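Local coordinates for DUF4783 domain-containing protein (Bacteroides fragilis, PDB 4OUQ), which is of unknown function but belongs to the DUF4783 family of the NTF2 clan, whose members share a cone-like fold of helices packed on a curved beta sheet, at residues Q18-Y23 / Y98-I103; L24-N29 / V39-A44; F73-L78 / R86-F91. One frame throughout, in Å; residues are numbered along the deposited sequence.

Contact 1: residues Q18-Y23 / Y98-I103; sequences QELNRY and YLINQI
The end of helix 17-21 meets strand 97-107 here, where the helical layer of an NTF2-like fold packs on its curved sheet. Tyr23, in the turn just after the helix, gives its carbonyl to the strand: Ile100 N donates to Tyr23 O over 2.7 Å, with 170° at the hydrogen and the N-H pointing almost straight down the carbonyl. The same oxygen has a supplementary CA-H...O contact with Leu99 CA at 3.3 Å, so two adjacent residues of the strand approach it.

Hydrocarbon closes round this polar point. The Ile100 side chain heads for the helix end; its CG1 lies anti to the carbonyl carbon (chi1 -60°) and the chain runs on extended, which brings CD1 within touch of both Leu20 and Tyr23. There Ile100 CD1 comes within 4.1 Å of Leu20 CD2, the two side chains crossing at about a right angle, and within 4.2 Å of Tyr23 CB. Tyr23 thus touches the strand through its carbonyl and CB, while its ring leads away and carries Arg22 CG over one face, 3.6 Å above the plane. Beside the carbonyl bond, Leu99 CD2 reaches back to the turn and rests 3.7 Å from Arg22 O.

Leu20 also packs on Leu48 and Phe52 of helix 41-54 and on Ala11 of helix 6-14, so its contact with Ile100 belongs to the core between helices and sheet. Further along, a classic beta bulge sets two strand residues, Asn101 and Gln102, against the single residue Phe90 of strand 83-94. A single short, straight backbone bond, lined by leucine and isoleucine carbons, therefore fixes the turn against the strand, and the apolar contacts of Ile100 CD1 with Leu20 and Tyr23 add to it.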
ATOM      1  N   GLN A  18      -8.319   3.860   6.135  1.00 18.37           N
ATOM      2  CA  GLN A  18      -8.237   4.441   7.429  1.00 18.40           C
ATOM      3  C   GLN A  18      -7.261   3.600   8.276  1.00 16.07           C
ATOM      4  O   GLN A  18      -6.473   4.153   8.992  1.00 19.54           O
ATOM      5  CB  GLN A  18      -9.653   4.489   8.098  1.00 19.89           C
ATOM      6  CG  GLN A  18      -9.685   5.237   9.408  1.00 25.98           C
ATOM      7  CD  GLN A  18      -9.059   4.468  10.565  1.00 28.80           C
ATOM      8  OE1 GLN A  18      -9.124   3.251  10.605  1.00 29.52           O
ATOM      9  NE2 GLN A  18      -8.447   5.187  11.504  1.00 31.20           N
ATOM     10  N   GLU A  19      -7.325   2.274   8.126  1.00 16.43           N
ATOM     11  CA  GLU A  19      -6.421   1.402   8.851  1.00 16.47           C
ATOM     12  C   GLU A  19      -5.013   1.528   8.299  1.00 15.85           C
ATOM     13  O   GLU A  19      -4.064   1.280   9.014  1.00 19.18           O
ATOM     14  CB  GLU A  19      -6.880  -0.071   8.811  1.00 16.50           C
ATOM     15  CG  GLU A  19      -8.032  -0.393   9.725  1.00 20.95           C
ATOM     16  CD  GLU A  19      -8.417  -1.867   9.720  1.00 24.72           C
ATOM     17  OE1 GLU A  19      -7.767  -2.698   9.069  1.00 22.21           O
ATOM     18  OE2 GLU A  19      -9.422  -2.185  10.375  1.00 31.81           O
ATOM     19  N   LEU A  20      -4.867   1.811   7.018  1.00 16.80           N
ATOM     20  CA  LEU A  20      -3.506   2.027   6.447  1.00 18.27           C
ATOM     21  C   LEU A  20      -2.886   3.259   6.984  1.00 20.11           C
ATOM     22  O   LEU A  20      -1.672   3.371   7.017  1.00 21.45           O
ATOM     23  CB  LEU A  20      -3.510   2.158   4.928  1.00 19.63           C
ATOM     24  CG  LEU A  20      -3.525   0.926   4.111  1.00 21.53           C
ATOM     25  CD1 LEU A  20      -3.574   1.222   2.636  1.00 20.71           C
ATOM     26  CD2 LEU A  20      -2.258   0.068   4.402  1.00 20.52           C
ATOM     27  N   ASN A  21      -3.702   4.227   7.350  1.00 19.11           N
ATOM     28  CA  ASN A  21      -3.185   5.540   7.695  1.00 23.23           C
ATOM     29  C   ASN A  21      -2.101   5.540   8.752  1.00 24.77           C
ATOM     30  O   ASN A  21      -1.097   6.209   8.569  1.00 23.00           O
ATOM     31  CB  ASN A  21      -4.307   6.491   8.059  1.00 31.05           C
ATOM     32  CG  ASN A  21      -3.802   7.916   8.323  1.00 40.05           C
ATOM     33  OD1 ASN A  21      -3.826   8.383   9.448  1.00 42.80           O
ATOM     34  ND2 ASN A  21      -3.277   8.570   7.288  1.00 40.73           N
ATOM     35  N   ARG A  22      -2.237   4.715   9.820  1.00 25.35           N
ATOM     36  CA  ARG A  22      -1.233   4.688  10.881  0.50 28.73           C
ATOM     37  C   ARG A  22       0.101   4.083  10.426  1.00 23.77           C
ATOM     38  O   ARG A  22       1.091   4.213  11.128  1.00 26.77           O
ATOM     39  CB  ARG A  22      -1.724   3.943  12.146  0.50 32.67           C
ATOM     40  CG  ARG A  22      -1.901   2.432  11.974  0.50 30.09           C
ATOM     41  CD  ARG A  22      -2.280   1.745  13.299  0.50 31.25           C
ATOM     42  NE  ARG A  22      -3.644   2.070  13.710  0.50 32.61           N
ATOM     43  CZ  ARG A  22      -4.737   1.649  13.085  0.50 32.63           C
ATOM     44  NH1 ARG A  22      -4.655   0.909  11.967  0.50 26.56           N
ATOM     45  NH2 ARG A  22      -5.906   2.015  13.534  0.50 37.53           N
ATOM     46  N   TYR A  23       0.113   3.444   9.259  1.00 19.55           N
ATOM     47  CA  TYR A  23       1.321   2.835   8.732  1.00 19.74           C
ATOM     48  C   TYR A  23       1.968   3.677   7.624  1.00 19.27           C
ATOM     49  O   TYR A  23       2.961   3.275   7.078  1.00 19.33           O
ATOM     50  CB  TYR A  23       1.025   1.417   8.210  1.00 15.15           C
ATOM     51  CG  TYR A  23       0.448   0.534   9.275  1.00 15.99           C
ATOM     52  CD1 TYR A  23       1.253  -0.024  10.208  1.00 19.35           C
ATOM     53  CD2 TYR A  23      -0.870   0.137   9.226  1.00 17.62           C
ATOM     54  CE1 TYR A  23       0.735  -0.790  11.224  1.00 21.23           C
ATOM     55  CE2 TYR A  23      -1.409  -0.668  10.206  1.00 20.68           C
ATOM     56  CZ  TYR A  23      -0.596  -1.154  11.177  1.00 22.47           C
ATOM     57  OH  TYR A  23      -1.086  -1.973  12.151  1.00 29.21           O
ATOM     58  N   TYR A  98       8.115   0.204  11.170  1.00 29.88           N
ATOM     59  CA  TYR A  98       8.102   0.243   9.696  1.00 28.24           C
ATOM     60  C   TYR A  98       6.889   1.053   9.177  1.00 24.67           C
ATOM     61  O   TYR A  98       5.758   0.777   9.516  1.00 27.90           O
ATOM     62  CB  TYR A  98       8.102  -1.157   9.108  1.00 29.19           C
ATOM     63  CG  TYR A  98       9.472  -1.823   9.142  1.00 36.53           C
ATOM     64  CD1 TYR A  98       9.936  -2.471  10.309  1.00 48.36           C
ATOM     65  CD2 TYR A  98      10.331  -1.760   8.037  1.00 31.86           C
ATOM     66  CE1 TYR A  98      11.190  -3.081  10.348  1.00 44.32           C
ATOM     67  CE2 TYR A  98      11.568  -2.393   8.048  1.00 35.45           C
ATOM     68  CZ  TYR A  98      12.007  -3.039   9.211  1.00 46.78           C
ATOM     69  OH  TYR A  98      13.232  -3.648   9.231  1.00 46.90           O
ATOM     70  N   LEU A  99       7.181   2.048   8.356  1.00 21.53           N
ATOM     71  CA  LEU A  99       6.193   2.946   7.801  1.00 18.91           C
ATOM     72  C   LEU A  99       6.354   2.924   6.301  1.00 18.31           C
ATOM     73  O   LEU A  99       7.489   2.986   5.805  1.00 21.16           O
ATOM     74  CB  LEU A  99       6.411   4.382   8.302  1.00 23.03           C
ATOM     75  CG  LEU A  99       6.119   4.630   9.792  1.00 26.83           C
ATOM     76  CD1 LEU A  99       6.398   6.085  10.089  1.00 28.77           C
ATOM     77  CD2 LEU A  99       4.695   4.247  10.208  1.00 30.05           C
ATOM     78  N   ILE A 100       5.235   2.951   5.594  1.00 15.81           N
ATOM     79  CA  ILE A 100       5.194   2.937   4.126  1.00 15.19           C
ATOM     80  C   ILE A 100       5.749   4.263   3.562  1.00 17.65           C
ATOM     81  O   ILE A 100       5.241   5.338   3.921  1.00 19.34           O
ATOM     82  CB  ILE A 100       3.745   2.756   3.604  1.00 17.29           C
ATOM     83  CG1 ILE A 100       3.142   1.429   4.118  1.00 17.04           C
ATOM     84  CG2 ILE A 100       3.695   2.803   2.092  1.00 16.20           C
ATOM     85  CD1 ILE A 100       1.652   1.351   4.045  1.00 18.24           C
ATOM     86  N   ASN A 101       6.701   4.163   2.602  1.00 15.76           N
ATOM     87  CA  ASN A 101       7.141   5.337   1.866  0.50 17.65           C
ATOM     88  C   ASN A 101       6.900   5.283   0.371  1.00 16.65           C
ATOM     89  O   ASN A 101       7.099   6.281  -0.320  1.00 19.80           O
ATOM     90  CB  ASN A 101       8.598   5.693   2.179  0.50 20.60           C
ATOM     91  CG  ASN A 101       9.570   4.562   1.866  0.50 20.56           C
ATOM     92  OD1 ASN A 101       9.288   3.675   1.032  0.50 19.37           O
ATOM     93  ND2 ASN A 101      10.732   4.608   2.489  0.50 24.24           N
ATOM     94  N   GLN A 102       6.440   4.133  -0.139  1.00 16.61           N
ATOM     95  CA  GLN A 102       6.083   4.021  -1.538  0.50 17.01           C
ATOM     96  C   GLN A 102       5.134   2.876  -1.768  1.00 14.62           C
ATOM     97  O   GLN A 102       5.270   1.808  -1.202  1.00 14.57           O
ATOM     98  CB  GLN A 102       7.306   3.856  -2.444  0.50 19.63           C
ATOM     99  CG  GLN A 102       6.906   3.669  -3.906  0.50 18.36           C
ATOM    100  CD  GLN A 102       8.057   3.502  -4.822  0.50 21.17           C
ATOM    101  OE1 GLN A 102       8.878   4.410  -4.983  0.50 23.91           O
ATOM    102  NE2 GLN A 102       8.109   2.357  -5.482  0.50 20.72           N
ATOM    103  N   ILE A 103       4.104   3.159  -2.548  1.00 14.22           N
ATOM    104  CA  ILE A 103       3.153   2.141  -2.991  1.00 13.88           C
ATOM    105  C   ILE A 103       3.049   2.249  -4.478  1.00 15.79           C
ATOM    106  O   ILE A 103       2.661   3.313  -4.999  1.00 14.51           O
ATOM    107  CB  ILE A 103       1.776   2.287  -2.377  1.00 14.25           C
ATOM    108  CG1 ILE A 103       1.853   2.330  -0.843  1.00 13.85           C
ATOM    109  CG2 ILE A 103       0.928   1.102  -2.820  1.00 15.84           C
ATOM    110  CD1 ILE A 103       0.586   2.703  -0.156  1.00 16.71           C
TER

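Contact 2: residues L24-N29 / V39-A44; sequences LGEKVN and VDRQAA
Arg41 and Glu26 lie side by side and point the same way, their guanidinium and carboxylate planes only 24° apart. The salt bridge between them is long, Glu26 OE2 to Arg41 NH1 3.6 Å, and the same oxygen sits 3.4 Å from Arg41 CD, so the carboxylate lies along the arginine's chain as well as near its charged end. With CG anti to the backbone N (chi1 -180°), the arginine runs out alongside Leu24 to Glu26 before bending at chi3: its CB approaches Gly25 O, and its CG rests 3.8 Å from Leu24 CB.

On the inner side Ala44 CB touches Leu24 CD1 and also Val28, 4.0 Å from Val28 CB. Val28 and Val39 form an antiparallel hydrogen-bonded pair, with Val28 N giving to Val39 O and Val39 N to Val28 O, each 2.9 Å. A weak bond from Arg41 N to Glu26 O follows at the corner. Asp40 is the N-cap of the helix; its OD1 accepts from Ala43 N at 2.8 Å.

The contact therefore spans the point where hairpin 28-32/35-40 passes into helix 41-54. Strand 24-25 and the corner after it flank the first turn of that helix, Arg41 NH2 reaches Asn21 of helix 17-21 by a weak bond, and Gly25 and Asn29 bond to strand 97-107.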
ATOM      1  N   LEU A  24       1.323   4.805   7.254  1.00 18.86           N
ATOM      2  CA  LEU A  24       1.897   5.692   6.215  1.00 17.36           C
ATOM      3  C   LEU A  24       2.927   6.613   6.792  1.00 18.60           C
ATOM      4  O   LEU A  24       2.736   7.196   7.876  1.00 20.40           O
ATOM      5  CB  LEU A  24       0.801   6.496   5.517  1.00 16.89           C
ATOM      6  CG  LEU A  24      -0.239   5.679   4.773  1.00 15.14           C
ATOM      7  CD1 LEU A  24      -1.435   6.479   4.317  1.00 17.40           C
ATOM      8  CD2 LEU A  24       0.380   4.993   3.577  1.00 15.69           C
ATOM      9  N   GLY A  25       4.078   6.717   6.115  1.00 18.67           N
ATOM     10  CA  GLY A  25       5.050   7.668   6.435  1.00 20.58           C
ATOM     11  C   GLY A  25       4.583   9.087   6.145  1.00 21.10           C
ATOM     12  O   GLY A  25       3.555   9.305   5.532  1.00 21.22           O
ATOM     13  N   GLU A  26       5.387  10.051   6.545  1.00 22.87           N
ATOM     14  CA  GLU A  26       4.986  11.436   6.392  1.00 26.10           C
ATOM     15  C   GLU A  26       5.058  11.901   4.927  1.00 25.71           C
ATOM     16  O   GLU A  26       4.359  12.833   4.539  1.00 27.03           O
ATOM     17  CB  GLU A  26       5.739  12.335   7.352  1.00 31.22           C
ATOM     18  CG  GLU A  26       5.247  12.152   8.802  1.00 35.09           C
ATOM     19  CD  GLU A  26       3.786  12.574   8.981  1.00 41.82           C
ATOM     20  OE1 GLU A  26       3.494  13.742   8.783  1.00 52.50           O
ATOM     21  OE2 GLU A  26       2.939  11.746   9.308  1.00 42.46           O
ATOM     22  N   LYS A  27       5.875  11.209   4.118  1.00 23.88           N
ATOM     23  CA  LYS A  27       5.927  11.415   2.673  1.00 22.20           C
ATOM     24  C   LYS A  27       5.859  10.064   1.968  1.00 22.08           C
ATOM     25  O   LYS A  27       6.635   9.116   2.295  1.00 22.26           O
ATOM     26  CB  LYS A  27       7.228  12.114   2.268  1.00 26.20           C
ATOM     27  CG  LYS A  27       7.281  12.475   0.794  1.00 29.22           C
ATOM     28  CD  LYS A  27       8.590  13.173   0.461  1.00 36.52           C
ATOM     29  CE  LYS A  27       8.518  13.823  -0.902  1.00 41.59           C
ATOM     30  NZ  LYS A  27       9.782  14.492  -1.263  1.00 43.41           N
ATOM     31  N   VAL A  28       4.929   9.959   1.020  1.00 19.69           N
ATOM     32  CA  VAL A  28       4.677   8.743   0.323  1.00 18.77           C
ATOM     33  C   VAL A  28       4.704   8.969  -1.170  1.00 22.42           C
ATOM     34  O   VAL A  28       4.015   9.897  -1.692  1.00 21.81           O
ATOM     35  CB  VAL A  28       3.283   8.161   0.710  1.00 18.22           C
ATOM     36  CG1 VAL A  28       3.041   6.802   0.018  1.00 16.34           C
ATOM     37  CG2 VAL A  28       3.197   8.022   2.226  1.00 17.70           C
ATOM     38  N   ASN A  29       5.485   8.133  -1.857  1.00 20.91           N
ATOM     39  CA  ASN A  29       5.534   8.088  -3.334  1.00 22.58           C
ATOM     40  C   ASN A  29       4.497   7.077  -3.868  1.00 20.85           C
ATOM     41  O   ASN A  29       4.603   5.891  -3.620  1.00 20.36           O
ATOM     42  CB  ASN A  29       6.944   7.679  -3.810  1.00 26.26           C
ATOM     43  CG  ASN A  29       7.043   7.589  -5.328  1.00 33.78           C
ATOM     44  OD1 ASN A  29       6.311   8.261  -6.039  1.00 34.57           O
ATOM     45  ND2 ASN A  29       7.942   6.732  -5.823  1.00 40.61           N
ATOM     46  N   VAL A  39       3.583  12.704  -2.074  1.00 27.19           N
ATOM     47  CA  VAL A  39       2.551  13.428  -1.398  1.00 29.32           C
ATOM     48  C   VAL A  39       2.657  13.220   0.087  1.00 28.51           C
ATOM     49  O   VAL A  39       3.397  12.325   0.540  1.00 27.01           O
ATOM     50  CB  VAL A  39       1.177  13.009  -1.939  1.00 30.77           C
ATOM     51  CG1 VAL A  39       1.103  13.308  -3.431  1.00 34.44           C
ATOM     52  CG2 VAL A  39       0.903  11.552  -1.688  1.00 27.43           C
ATOM     53  N   ASP A  40       1.931  14.017   0.863  1.00 27.89           N
ATOM     54  CA  ASP A  40       1.982  13.854   2.316  1.00 27.10           C
ATOM     55  C   ASP A  40       1.053  12.759   2.758  1.00 24.03           C
ATOM     56  O   ASP A  40       0.324  12.205   1.956  1.00 24.57           O
ATOM     57  CB  ASP A  40       1.764  15.165   3.073  1.00 30.44           C
ATOM     58  CG  ASP A  40       0.425  15.807   2.798  1.00 32.45           C
ATOM     59  OD1 ASP A  40      -0.523  15.127   2.388  1.00 33.69           O
ATOM     60  OD2 ASP A  40       0.320  17.018   3.042  1.00 42.25           O
ATOM     61  N   ARG A  41       1.136  12.398   4.030  1.00 24.37           N
ATOM     62  CA  ARG A  41       0.412  11.269   4.554  1.00 21.89           C
ATOM     63  C   ARG A  41      -1.078  11.427   4.317  1.00 22.01           C
ATOM     64  O   ARG A  41      -1.730  10.518   3.842  1.00 21.59           O
ATOM     65  CB  ARG A  41       0.701  11.108   6.052  1.00 24.30           C
ATOM     66  CG  ARG A  41       0.007   9.960   6.728  1.00 26.97           C
ATOM     67  CD  ARG A  41       0.341   9.814   8.220  1.00 29.98           C
ATOM     68  NE  ARG A  41      -0.850  10.121   9.005  1.00 46.97           N
ATOM     69  CZ  ARG A  41      -1.275  11.353   9.322  1.00 61.78           C
ATOM     70  NH1 ARG A  41      -0.551  12.442   9.024  1.00 80.82           N
ATOM     71  NH2 ARG A  41      -2.418  11.498   9.989  1.00 62.42           N
ATOM     72  N   GLN A  42      -1.597  12.617   4.595  1.00 26.70           N
ATOM     73  CA  GLN A  42      -3.044  12.834   4.473  1.00 27.19           C
ATOM     74  C   GLN A  42      -3.481  12.743   3.010  1.00 22.47           C
ATOM     75  O   GLN A  42      -4.483  12.050   2.678  1.00 23.99           O
ATOM     76  CB  GLN A  42      -3.429  14.168   5.105  1.00 33.59           C
ATOM     77  CG  GLN A  42      -3.096  14.252   6.613  1.00 36.60           C
ATOM     78  CD  GLN A  42      -1.693  14.872   6.954  1.00 40.34           C
ATOM     79  OE1 GLN A  42      -0.683  14.737   6.204  1.00 32.30           O
ATOM     80  NE2 GLN A  42      -1.637  15.535   8.100  1.00 53.51           N
ATOM     81  N   ALA A  43      -2.694  13.353   2.111  1.00 24.45           N
ATOM     82  CA  ALA A  43      -2.959  13.240   0.692  1.00 23.36           C
ATOM     83  C   ALA A  43      -2.915  11.756   0.185  1.00 20.91           C
ATOM     84  O   ALA A  43      -3.789  11.310  -0.536  1.00 22.94           O
ATOM     85  CB  ALA A  43      -2.020  14.116  -0.098  1.00 22.29           C
ATOM     86  N   ALA A  44      -1.945  10.953   0.664  1.00 20.07           N
ATOM     87  CA  ALA A  44      -1.896   9.529   0.325  1.00 18.65           C
ATOM     88  C   ALA A  44      -3.097   8.791   0.804  1.00 15.72           C
ATOM     89  O   ALA A  44      -3.628   7.958   0.108  1.00 15.50           O
ATOM     90  CB  ALA A  44      -0.653   8.896   0.935  1.00 17.45           C
TER

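Contact 3: residues F73-L78 / R86-F91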
ATOM      1  N   PHE A  73       9.896  -4.651   1.824  1.00 16.32           N
ATOM      2  CA  PHE A  73       8.810  -4.575   0.900  1.00 14.68           C
ATOM      3  C   PHE A  73       7.946  -5.814   0.880  1.00 13.41           C
ATOM      4  O   PHE A  73       8.418  -6.880   1.276  1.00 15.22           O
ATOM      5  CB  PHE A  73       9.343  -4.282  -0.549  1.00 13.28           C
ATOM      6  CG  PHE A  73      10.167  -5.397  -1.147  1.00 14.64           C
ATOM      7  CD1 PHE A  73       9.534  -6.456  -1.836  1.00 13.96           C
ATOM      8  CD2 PHE A  73      11.553  -5.442  -1.026  1.00 16.02           C
ATOM      9  CE1 PHE A  73      10.280  -7.517  -2.331  1.00 18.16           C
ATOM     10  CE2 PHE A  73      12.310  -6.485  -1.574  1.00 18.05           C
ATOM     11  CZ  PHE A  73      11.664  -7.540  -2.203  1.00 19.44           C
ATOM     12  N   ILE A  74       6.733  -5.643   0.391  1.00 14.16           N
ATOM     13  CA  ILE A  74       5.882  -6.751   0.018  1.00 15.29           C
ATOM     14  C   ILE A  74       5.442  -6.559  -1.453  1.00 14.96           C
ATOM     15  O   ILE A  74       5.212  -5.417  -1.930  1.00 16.03           O
ATOM     16  CB  ILE A  74       4.648  -6.961   0.927  1.00 19.53           C
ATOM     17  CG1 ILE A  74       3.812  -5.705   1.053  1.00 17.91           C
ATOM     18  CG2 ILE A  74       5.075  -7.451   2.279  1.00 22.79           C
ATOM     19  CD1 ILE A  74       2.544  -5.876   1.903  1.00 24.90           C
ATOM     20  N   ILE A  75       5.316  -7.693  -2.116  1.00 15.88           N
ATOM     21  CA  ILE A  75       4.791  -7.742  -3.474  1.00 16.25           C
ATOM     22  C   ILE A  75       3.470  -8.553  -3.286  1.00 14.89           C
ATOM     23  O   ILE A  75       3.533  -9.706  -2.835  1.00 15.54           O
ATOM     24  CB  ILE A  75       5.710  -8.525  -4.429  1.00 19.14           C
ATOM     25  CG1 ILE A  75       7.159  -8.028  -4.456  1.00 23.57           C
ATOM     26  CG2 ILE A  75       5.115  -8.509  -5.837  1.00 20.88           C
ATOM     27  CD1 ILE A  75       7.277  -6.602  -4.889  1.00 22.03           C
ATOM     28  N   GLY A  76       2.331  -8.004  -3.685  1.00 15.27           N
ATOM     29  CA  GLY A  76       1.037  -8.691  -3.433  1.00 15.33           C
ATOM     30  C   GLY A  76       0.036  -8.466  -4.551  1.00 17.44           C
ATOM     31  O   GLY A  76       0.323  -7.705  -5.496  1.00 14.41           O
ATOM     32  N   THR A  77      -1.008  -9.298  -4.555  1.00 15.52           N
ATOM     33  CA  THR A  77      -2.067  -9.218  -5.559  1.00 15.76           C
ATOM     34  C   THR A  77      -3.370  -8.898  -4.853  1.00 14.08           C
ATOM     35  O   THR A  77      -3.781  -9.624  -3.906  1.00 15.84           O
ATOM     36  CB  THR A  77      -2.169 -10.538  -6.382  1.00 18.81           C
ATOM     37  OG1 THR A  77      -0.894 -10.779  -7.053  1.00 20.06           O
ATOM     38  CG2 THR A  77      -3.260 -10.434  -7.385  1.00 20.82           C
ATOM     39  N   LEU A  78      -3.993  -7.790  -5.267  1.00 12.29           N
ATOM     40  CA  LEU A  78      -5.263  -7.304  -4.757  1.00 12.84           C
ATOM     41  C   LEU A  78      -6.362  -7.711  -5.717  1.00 14.19           C
ATOM     42  O   LEU A  78      -6.245  -7.478  -6.928  1.00 14.60           O
ATOM     43  CB  LEU A  78      -5.208  -5.786  -4.682  1.00 13.23           C
ATOM     44  CG  LEU A  78      -6.361  -5.059  -4.007  1.00 14.65           C
ATOM     45  CD1 LEU A  78      -6.257  -5.276  -2.491  1.00 11.87           C
ATOM     46  CD2 LEU A  78      -6.420  -3.594  -4.383  1.00 13.31           C
ATOM     47  N   ARG A  86      -1.639  -5.492  -9.010  1.00 14.29           N
ATOM     48  CA  ARG A  86      -0.410  -5.847  -8.392  1.00 12.85           C
ATOM     49  C   ARG A  86       0.055  -4.664  -7.531  1.00 13.16           C
ATOM     50  O   ARG A  86       0.064  -3.552  -7.995  1.00 17.34           O
ATOM     51  CB  ARG A  86       0.567  -6.163  -9.439  1.00 15.99           C
ATOM     52  CG  ARG A  86       0.492  -7.630  -9.911  1.00 16.56           C
ATOM     53  CD  ARG A  86       1.377  -8.597  -9.103  1.00 20.96           C
ATOM     54  NE  ARG A  86       2.778  -8.202  -9.230  1.00 15.86           N
ATOM     55  CZ  ARG A  86       3.336  -7.285  -8.479  1.00 18.26           C
ATOM     56  NH1 ARG A  86       2.735  -6.842  -7.336  1.00 21.83           N
ATOM     57  NH2 ARG A  86       4.542  -6.896  -8.762  1.00 22.82           N
ATOM     58  N   ILE A  87       0.329  -4.930  -6.277  1.00 12.46           N
ATOM     59  CA  ILE A  87       0.679  -3.910  -5.258  0.50 12.37           C
ATOM     60  C   ILE A  87       2.126  -4.188  -4.831  1.00 15.17           C
ATOM     61  O   ILE A  87       2.440  -5.341  -4.368  1.00 15.14           O
ATOM     62  CB  ILE A  87      -0.224  -4.012  -3.953  0.50 13.38           C
ATOM     63  CG1 ILE A  87      -1.745  -4.070  -4.257  0.50 10.36           C
ATOM     64  CG2 ILE A  87       0.050  -2.857  -3.015  0.50 17.37           C
ATOM     65  CD1 ILE A  87      -2.219  -2.999  -5.219  0.50 12.60           C
ATOM     66  N   ASN A  88       2.986  -3.184  -4.948  1.00 14.60           N
ATOM     67  CA  ASN A  88       4.295  -3.245  -4.361  0.50 15.02           C
ATOM     68  C   ASN A  88       4.425  -2.164  -3.345  1.00 15.49           C
ATOM     69  O   ASN A  88       4.287  -0.989  -3.659  1.00 15.23           O
ATOM     70  CB  ASN A  88       5.345  -3.098  -5.393  0.50 18.23           C
ATOM     71  CG  ASN A  88       6.694  -3.484  -4.887  0.50 21.01           C
ATOM     72  OD1 ASN A  88       7.012  -3.332  -3.692  0.50 23.00           O
ATOM     73  ND2 ASN A  88       7.493  -4.013  -5.765  0.50 23.07           N
ATOM     74  N   CYS A  89       4.613  -2.558  -2.089  1.00 13.73           N
ATOM     75  CA  CYS A  89       4.583  -1.616  -1.030  0.50 12.21           C
ATOM     76  C   CYS A  89       5.948  -1.677  -0.273  1.00 14.86           C
ATOM     77  O   CYS A  89       6.462  -2.785   0.066  1.00 16.59           O
ATOM     78  CB  CYS A  89       3.320  -1.899  -0.164  0.50 11.70           C
ATOM     79  SG  CYS A  89       3.079  -0.902   1.302  0.50 11.65           S
ATOM     80  N   PHE A  90       6.573  -0.501  -0.094  1.00 14.38           N
ATOM     81  CA  PHE A  90       7.853  -0.387   0.468  1.00 16.38           C
ATOM     82  C   PHE A  90       7.796   0.333   1.784  1.00 17.24           C
ATOM     83  O   PHE A  90       7.047   1.254   1.923  1.00 17.44           O
ATOM     84  CB  PHE A  90       8.800   0.389  -0.465  1.00 21.50           C
ATOM     85  CG  PHE A  90       8.865  -0.197  -1.845  1.00 21.57           C
ATOM     86  CD1 PHE A  90       7.901   0.122  -2.798  1.00 22.31           C
ATOM     87  CD2 PHE A  90       9.843  -1.080  -2.168  1.00 24.03           C
ATOM     88  CE1 PHE A  90       7.944  -0.452  -4.059  1.00 24.64           C
ATOM     89  CE2 PHE A  90       9.873  -1.665  -3.444  1.00 20.08           C
ATOM     90  CZ  PHE A  90       8.954  -1.330  -4.363  1.00 24.14           C
ATOM     91  N   PHE A  91       8.591  -0.137   2.735  1.00 17.53           N
ATOM     92  CA  PHE A  91       8.585   0.414   4.100  1.00 22.15           C
ATOM     93  C   PHE A  91       9.981   0.808   4.472  1.00 25.00           C
ATOM     94  O   PHE A  91      10.944   0.143   4.070  1.00 25.28           O
ATOM     95  CB  PHE A  91       8.126  -0.637   5.143  1.00 25.40           C
ATOM     96  CG  PHE A  91       6.890  -1.322   4.823  1.00 23.39           C
ATOM     97  CD1 PHE A  91       6.891  -2.444   3.988  1.00 21.30           C
ATOM     98  CD2 PHE A  91       5.660  -0.861   5.331  1.00 21.56           C
ATOM     99  CE1 PHE A  91       5.704  -3.071   3.654  1.00 26.76           C
ATOM    100  CE2 PHE A  91       4.485  -1.500   5.015  1.00 25.07           C
ATOM    101  CZ  PHE A  91       4.502  -2.607   4.184  1.00 24.60           C
TER
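Strands 73-78 and 86-91 run antiparallel, their axes 4.7 Å apart at closest approach, with Ile74 paired to Cys89 and Gly76 to Ile87 through hydrogen bonds. Between these pairs, Ile75 stands across from Asn88 on the face that also carries Phe73, Phe90, Thr77 and Arg86. Arg86 folds back over the neighbouring strand: bends at chi2 and chi3 bring its guanidinium beside Ile75, whose CG2 sits over one face, 3.3 Å from Arg86 NH1. In the plane of that group, NH1 donates to Gly76 O at 3.2 Å. Gly76 O also accepts from Ile87 N at 2.9 Å, nearly straight at the hydrogen (177°), and the two donors reach it from opposite faces of the carbonyl.

At the other end Phe73 CB packs 3.6 Å from Phe90 CD2. On the reverse face Ile74 CG1 meets Cys89 CB at 4.0 Å and the edge of the Phe91 ring at CE1, 4.2 Å away, while Leu78 CB packs on the Ile87 side chain in one of its two conformers. This is the side on which Ile87 and Phe91 pack against helix 6-14.

One face of the hairpin is thus apolar and belongs to the core. The other mixes aromatic, aliphatic and polar groups, and there the arginine adds a side-chain bond to a carbonyl already engaged in the sheet, tying its charged end to the backbone.

All three contacts share one mixed sheet, with strand 97-107 of contact 1 in the middle. Strand 28-32 of contact 2 borders it on one side and strand 83-94 of contact 3 on the other. Contact 1 lies about 8 Å from contact 2 and about 12 Å from contact 3, centre to centre, and touches both; contacts 2 and 3, about 16 Å apart between centres, do not meet. Along the chain, contact 1 closes a loop in which contact 2 and then contact 3 are nested. The last strand of the chain is thus inserted inside the sheet, between hairpin 28-32/35-40 and hairpin 72-80/83-94, as in an NTF2-like fold.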